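Local coordinates for protein N-acetyltransferase (Trypanosoma brucei, PDB 3I3G) that probably catalyses the transfer of an acetyl group from acetyl-CoA to D-glucosamine 6-phosphate, a step on the route to UDP-N-acetylglucosamine, at residues V102-S107 with K115-D120; T74-G79 with P106-A111. All blocks are in the same frame, centred on the assembly; numbering follows the deposited sequence.

Contact 1: residues V102-S107 with K115-D120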
loop_
_atom_site.group_PDB
_atom_site.type_symbol
_atom_site.label_atom_id
_atom_site.label_comp_id
_atom_site.label_asym_id
_atom_site.label_seq_id
_atom_site.Cartn_x
_atom_site.Cartn_y
_atom_site.Cartn_z
ATOM N N VAL A 102 8.749 -8.003 3.284
ATOM C CA VAL A 102 9.002 -9.125 4.176
ATOM C C VAL A 102 10.325 -9.775 3.787
ATOM O O VAL A 102 10.495 -10.221 2.653
ATOM C CB VAL A 102 7.876 -10.173 4.096
ATOM C CG1 VAL A 102 8.140 -11.316 5.067
ATOM C CG2 VAL A 102 6.528 -9.524 4.379
ATOM N N VAL A 103 11.266 -9.817 4.723
ATOM C CA VAL A 103 12.581 -10.376 4.440
ATOM C C VAL A 103 13.171 -11.078 5.656
ATOM O O VAL A 103 13.099 -10.572 6.775
ATOM C CB VAL A 103 13.564 -9.291 3.956
ATOM C CG1 VAL A 103 13.724 -8.210 5.013
ATOM C CG2 VAL A 103 14.913 -9.910 3.607
ATOM N N VAL A 104 13.750 -12.250 5.427
ATOM C CA VAL A 104 14.396 -13.005 6.492
ATOM C C VAL A 104 15.815 -13.376 6.087
ATOM O O VAL A 104 16.055 -13.815 4.963
ATOM C CB VAL A 104 13.617 -14.288 6.830
ATOM C CG1 VAL A 104 14.425 -15.167 7.773
ATOM C CG2 VAL A 104 12.265 -13.942 7.436
ATOM N N ASP A 105 16.757 -13.188 7.004
ATOM C CA ASP A 105 18.139 -13.555 6.746
ATOM C C ASP A 105 18.209 -15.037 6.389
ATOM O O ASP A 105 17.663 -15.875 7.104
ATOM C CB ASP A 105 19.012 -13.251 7.964
ATOM C CG ASP A 105 20.480 -13.522 7.709
ATOM O OD1 ASP A 105 21.303 -12.615 7.950
ATOM O OD2 ASP A 105 20.810 -14.638 7.256
ATOM N N PRO A 106 18.874 -15.360 5.269
ATOM C CA PRO A 106 18.992 -16.737 4.800
ATOM C C PRO A 106 19.518 -17.674 5.884
ATOM O O PRO A 106 19.167 -18.854 5.906
ATOM C CB PRO A 106 19.996 -16.639 3.640
ATOM C CG PRO A 106 20.575 -15.259 3.711
ATOM C CD PRO A 106 19.546 -14.410 4.370
ATOM N N SER A 107 20.350 -17.148 6.778
ATOM C CA SER A 107 20.909 -17.949 7.861
ATOM C C SER A 107 19.823 -18.450 8.807
ATOM O O SER A 107 20.022 -19.427 9.530
ATOM C CB SER A 107 21.951 -17.145 8.642
ATOM O OG SER A 107 23.080 -16.854 7.835
ATOM N N LYS A 115 6.891 -16.804 9.220
ATOM C CA LYS A 115 5.566 -17.077 9.764
ATOM C C LYS A 115 5.261 -16.180 10.960
ATOM O O LYS A 115 4.186 -15.587 11.046
ATOM C CB LYS A 115 5.452 -18.548 10.169
ATOM C CG LYS A 115 4.162 -18.902 10.893
ATOM C CD LYS A 115 4.051 -20.406 11.103
ATOM C CE LYS A 115 2.797 -20.771 11.879
ATOM N NZ LYS A 115 1.622 -20.963 10.985
ATOM N N ALA A 116 6.214 -16.086 11.882
ATOM C CA ALA A 116 6.033 -15.284 13.087
ATOM C C ALA A 116 5.769 -13.819 12.747
ATOM O O ALA A 116 4.869 -13.194 13.306
ATOM C CB ALA A 116 7.247 -15.411 13.996
ATOM N N LEU A 117 6.562 -13.278 11.829
ATOM C CA LEU A 117 6.408 -11.889 11.407
ATOM C C LEU A 117 5.033 -11.635 10.796
ATOM O O LEU A 117 4.334 -10.700 11.186
ATOM C CB LEU A 117 7.508 -11.505 10.414
ATOM C CG LEU A 117 8.896 -11.255 11.011
ATOM C CD1 LEU A 117 9.960 -11.227 9.923
ATOM C CD2 LEU A 117 8.906 -9.965 11.810
ATOM N N ILE A 118 4.649 -12.473 9.838
ATOM C CA ILE A 118 3.363 -12.320 9.162
ATOM C C ILE A 118 2.190 -12.416 10.137
ATOM O O ILE A 118 1.287 -11.582 10.118
ATOM C CB ILE A 118 3.185 -13.358 8.039
ATOM C CG1 ILE A 118 4.266 -13.173 6.970
ATOM C CG2 ILE A 118 1.800 -13.244 7.424
ATOM C CD1 ILE A 118 4.265 -11.800 6.323
ATOM N N MET A 119 2.208 -13.439 10.986
ATOM C CA MET A 119 1.151 -13.623 11.975
ATOM C C MET A 119 1.042 -12.406 12.887
ATOM O O MET A 119 -0.056 -11.944 13.190
ATOM C CB MET A 119 1.401 -14.885 12.803
ATOM C CG MET A 119 1.255 -16.181 12.022
ATOM S SD MET A 119 -0.413 -16.426 11.375
ATOM C CE MET A 119 -0.471 -15.179 10.091
ATOM N N ASP A 120 2.190 -11.889 13.315
ATOM C CA ASP A 120 2.226 -10.708 14.168
ATOM C C ASP A 120 1.503 -9.540 13.506
ATOM O O ASP A 120 0.658 -8.892 14.122
ATOM C CB ASP A 120 3.672 -10.314 14.477
ATOM C CG ASP A 120 3.766 -9.175 15.477
ATOM O OD1 ASP A 120 3.204 -9.303 16.584
ATOM O OD2 ASP A 120 4.411 -8.154 15.158
#
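Leu117 is the first residue of helix segment 115-120 to meet strand 102-104, and it does so through a single methyl. Its extended chi2 (166°) carries CD1 away from the helix toward Val104, whose CG2 lies 4.3 Å from Leu117 CD1, a loose van der Waals approach. A long, branched leucine suits this place because the axes of segments 102-104 and 115-120 are 9.6 Å apart. One residue on, Ile118 starts from a CB that does not aim at the strand, yet its end bends in and CD1 settles over the fork of Val102. Ile118 CD1 is 3.8 Å from Val102 CG2 and 4.1 Å from Val102 CG1, and the two side chains cross at about a right angle. Val102 and Val104 can both serve the helix because side chains alternate along a strand; Val103 between them turns to the other face, against Leu37 and Leu38 of helix 31-38. Beta-branched valines suit the extended backbone. Segment 115-120 runs back nearly antiparallel to segment 102-104, at 152°, as expected within the beta-alpha-beta unit 96-104, 113-127, 132-137. Aliphatic carbon on aliphatic carbon, with no polar link across, implies cohesion by hydrophobic burial and shape.

Contact 2: residues T74-G79 with P106-A111. Unlike the reference sequence in segment 74-79: Arg76 (reference Gly).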
loop_
_atom_site.group_PDB
_atom_site.type_symbol
_atom_site.label_atom_id
_atom_site.label_comp_id
_atom_site.label_asym_id
_atom_site.label_seq_id
_atom_site.Cartn_x
_atom_site.Cartn_y
_atom_site.Cartn_z
ATOM N N THR A 74 23.834 -9.360 20.011
ATOM C CA THR A 74 24.628 -8.524 19.115
ATOM C C THR A 74 23.798 -7.405 18.494
ATOM O O THR A 74 24.345 -6.440 17.960
ATOM C CB THR A 74 25.253 -9.351 17.979
ATOM O OG1 THR A 74 24.213 -9.962 17.204
ATOM C CG2 THR A 74 26.167 -10.430 18.541
ATOM N N GLY A 75 22.479 -7.544 18.560
ATOM C CA GLY A 75 21.573 -6.559 17.984
ATOM C C GLY A 75 21.406 -6.703 16.482
ATOM O O GLY A 75 20.813 -5.841 15.833
ATOM N N ARG A 76 21.922 -7.792 15.922
ATOM C CA ARG A 76 21.826 -8.000 14.481
ATOM C C ARG A 76 20.382 -8.256 14.059
ATOM O O ARG A 76 19.687 -9.081 14.651
ATOM C CB ARG A 76 22.732 -9.147 14.022
ATOM C CG ARG A 76 23.066 -9.093 12.537
ATOM C CD ARG A 76 24.082 -10.152 12.141
ATOM N NE ARG A 76 23.488 -11.482 12.068
ATOM C CZ ARG A 76 22.921 -11.985 10.978
ATOM N NH1 ARG A 76 22.868 -11.267 9.864
ATOM N NH2 ARG A 76 22.405 -13.205 10.999
ATOM N N ILE A 77 19.937 -7.533 13.037
ATOM C CA ILE A 77 18.577 -7.668 12.531
ATOM C C ILE A 77 18.512 -8.783 11.493
ATOM O O ILE A 77 19.157 -8.702 10.447
ATOM C CB ILE A 77 18.082 -6.353 11.900
ATOM C CG1 ILE A 77 18.223 -5.199 12.897
ATOM C CG2 ILE A 77 16.639 -6.493 11.438
ATOM C CD1 ILE A 77 17.329 -5.326 14.118
ATOM N N VAL A 78 17.728 -9.816 11.784
ATOM C CA VAL A 78 17.691 -11.006 10.938
ATOM C C VAL A 78 16.316 -11.265 10.326
ATOM O O VAL A 78 16.119 -12.256 9.623
ATOM C CB VAL A 78 18.132 -12.257 11.720
ATOM C CG1 VAL A 78 19.564 -12.098 12.206
ATOM C CG2 VAL A 78 17.190 -12.511 12.887
ATOM N N GLY A 79 15.369 -10.371 10.594
ATOM C CA GLY A 79 14.026 -10.499 10.039
ATOM C C GLY A 79 13.262 -9.192 10.100
ATOM O O GLY A 79 13.391 -8.433 11.060
ATOM N N PRO A 106 18.874 -15.360 5.269
ATOM C CA PRO A 106 18.992 -16.737 4.800
ATOM C C PRO A 106 19.518 -17.674 5.884
ATOM O O PRO A 106 19.167 -18.854 5.906
ATOM C CB PRO A 106 19.996 -16.639 3.640
ATOM C CG PRO A 106 20.575 -15.259 3.711
ATOM C CD PRO A 106 19.546 -14.410 4.370
ATOM N N SER A 107 20.350 -17.148 6.778
ATOM C CA SER A 107 20.909 -17.949 7.861
ATOM C C SER A 107 19.823 -18.450 8.807
ATOM O O SER A 107 20.022 -19.427 9.530
ATOM C CB SER A 107 21.951 -17.145 8.642
ATOM O OG SER A 107 23.080 -16.854 7.835
ATOM N N TYR A 108 18.675 -17.779 8.797
ATOM C CA TYR A 108 17.567 -18.141 9.677
ATOM C C TYR A 108 16.411 -18.776 8.910
ATOM O O TYR A 108 15.272 -18.775 9.374
ATOM C CB TYR A 108 17.080 -16.915 10.454
ATOM C CG TYR A 108 18.002 -16.517 11.584
ATOM C CD1 TYR A 108 17.717 -16.874 12.894
ATOM C CD2 TYR A 108 19.163 -15.798 11.341
ATOM C CE1 TYR A 108 18.558 -16.520 13.931
ATOM C CE2 TYR A 108 20.012 -15.440 12.372
ATOM C CZ TYR A 108 19.702 -15.804 13.665
ATOM O OH TYR A 108 20.543 -15.449 14.697
ATOM N N ARG A 109 16.770 -19.354 7.787
ATOM C CA ARG A 109 15.866 -20.013 6.871
ATOM C C ARG A 109 15.092 -21.161 7.503
ATOM O O ARG A 109 14.125 -21.629 7.007
ATOM C CB ARG A 109 16.663 -20.508 5.653
ATOM C CG ARG A 109 17.818 -21.462 5.960
ATOM C CD ARG A 109 18.625 -21.738 4.722
ATOM N NE ARG A 109 19.707 -22.674 4.943
ATOM C CZ ARG A 109 20.902 -22.302 5.390
ATOM N NH1 ARG A 109 21.101 -21.020 5.661
ATOM N NH2 ARG A 109 21.861 -23.194 5.604
ATOM N N GLY A 110 15.555 -21.581 8.646
ATOM C CA GLY A 110 14.991 -22.736 9.335
ATOM C C GLY A 110 14.433 -22.391 10.703
ATOM O O GLY A 110 14.140 -23.278 11.505
ATOM N N ALA A 111 14.278 -21.099 10.968
ATOM C CA ALA A 111 13.843 -20.639 12.282
ATOM C C ALA A 111 12.360 -20.273 12.323
ATOM O O ALA A 111 11.802 -20.039 13.395
ATOM C CB ALA A 111 14.696 -19.460 12.738
#
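Tyr108 and Val78 meet because Tyr108 swings CG away from its carbonyl carbon (chi1 -76°) and turns its ring (chi2 -100°) so that one face looks at the valine. Val78 CG2 stands 4.0 Å from the centroid of the Tyr108 ring and almost on the ring normal, a CH-pi contact over the middle of the face. The other methyl, CG1, reaches past the rim of the ring, 3.4 Å from Tyr108 CE2, into the angle between ring and Arg76 guanidinium. A compact branched residue suits this spot, since one methyl can cover the ring centre while the other fills in beside it. Arg76 approaches differently: its chain bends, and NH2 comes to the rim of the tyrosine, near the ring plane, 3.6 Å from Tyr108 CE2. The guanidinium and ring planes are 37° apart, while Val78 CG1 lies over one guanidinium face toward its rim. Arg76 NH1 is paired with Asp105 OD1. The deposited chain has Arg76 where the reference has glycine, so the rim contact and this pairing are described for this chain alone. Val78 itself stands in a classic beta bulge, where it and Gly79 both face Phe69.

Beyond the ring, a type I turn from Tyr108 to Ala111 is closed by Ala111 N to Tyr108 O (3.0 Å). Just before it, Arg109 N (3.1 Å) and Arg109 NH1 (2.9 Å) both bond to Pro106 O, from opposite faces of its carbonyl plane, tying residues 106-109 together. Arg109, Gly110 and Ala111, between strand 96-104 and helix 113-127, lie where GNAT motif A has its glycine-rich, pyrophosphate-binding loop, and probably serve coenzyme A likewise.

Each contact starts from one of two neighbouring antiparallel strands, 96-104 for contact 1 and 76-86 for contact 2; their centres are 9 Å apart, and they share Pro106 and Ser107. Asp105 joins them: its backbone N is 2.9 Å from Val78 O in a probable hydrogen bond, and its OD1 forms a salt bridge of 2.8 Å with Arg76 NH1. Its OD2 accepts from Ser107 N, an Asx turn that starts the chain into the loop of contact 2. Leu117 CD1 of contact 1 also packs 3.9 Å from Gly79 C. Around the loop probably used for coenzyme A, contact 1 packs the incoming strand on the outgoing helix, while contact 2 lays Tyr108 of the loop itself on strand 76-86.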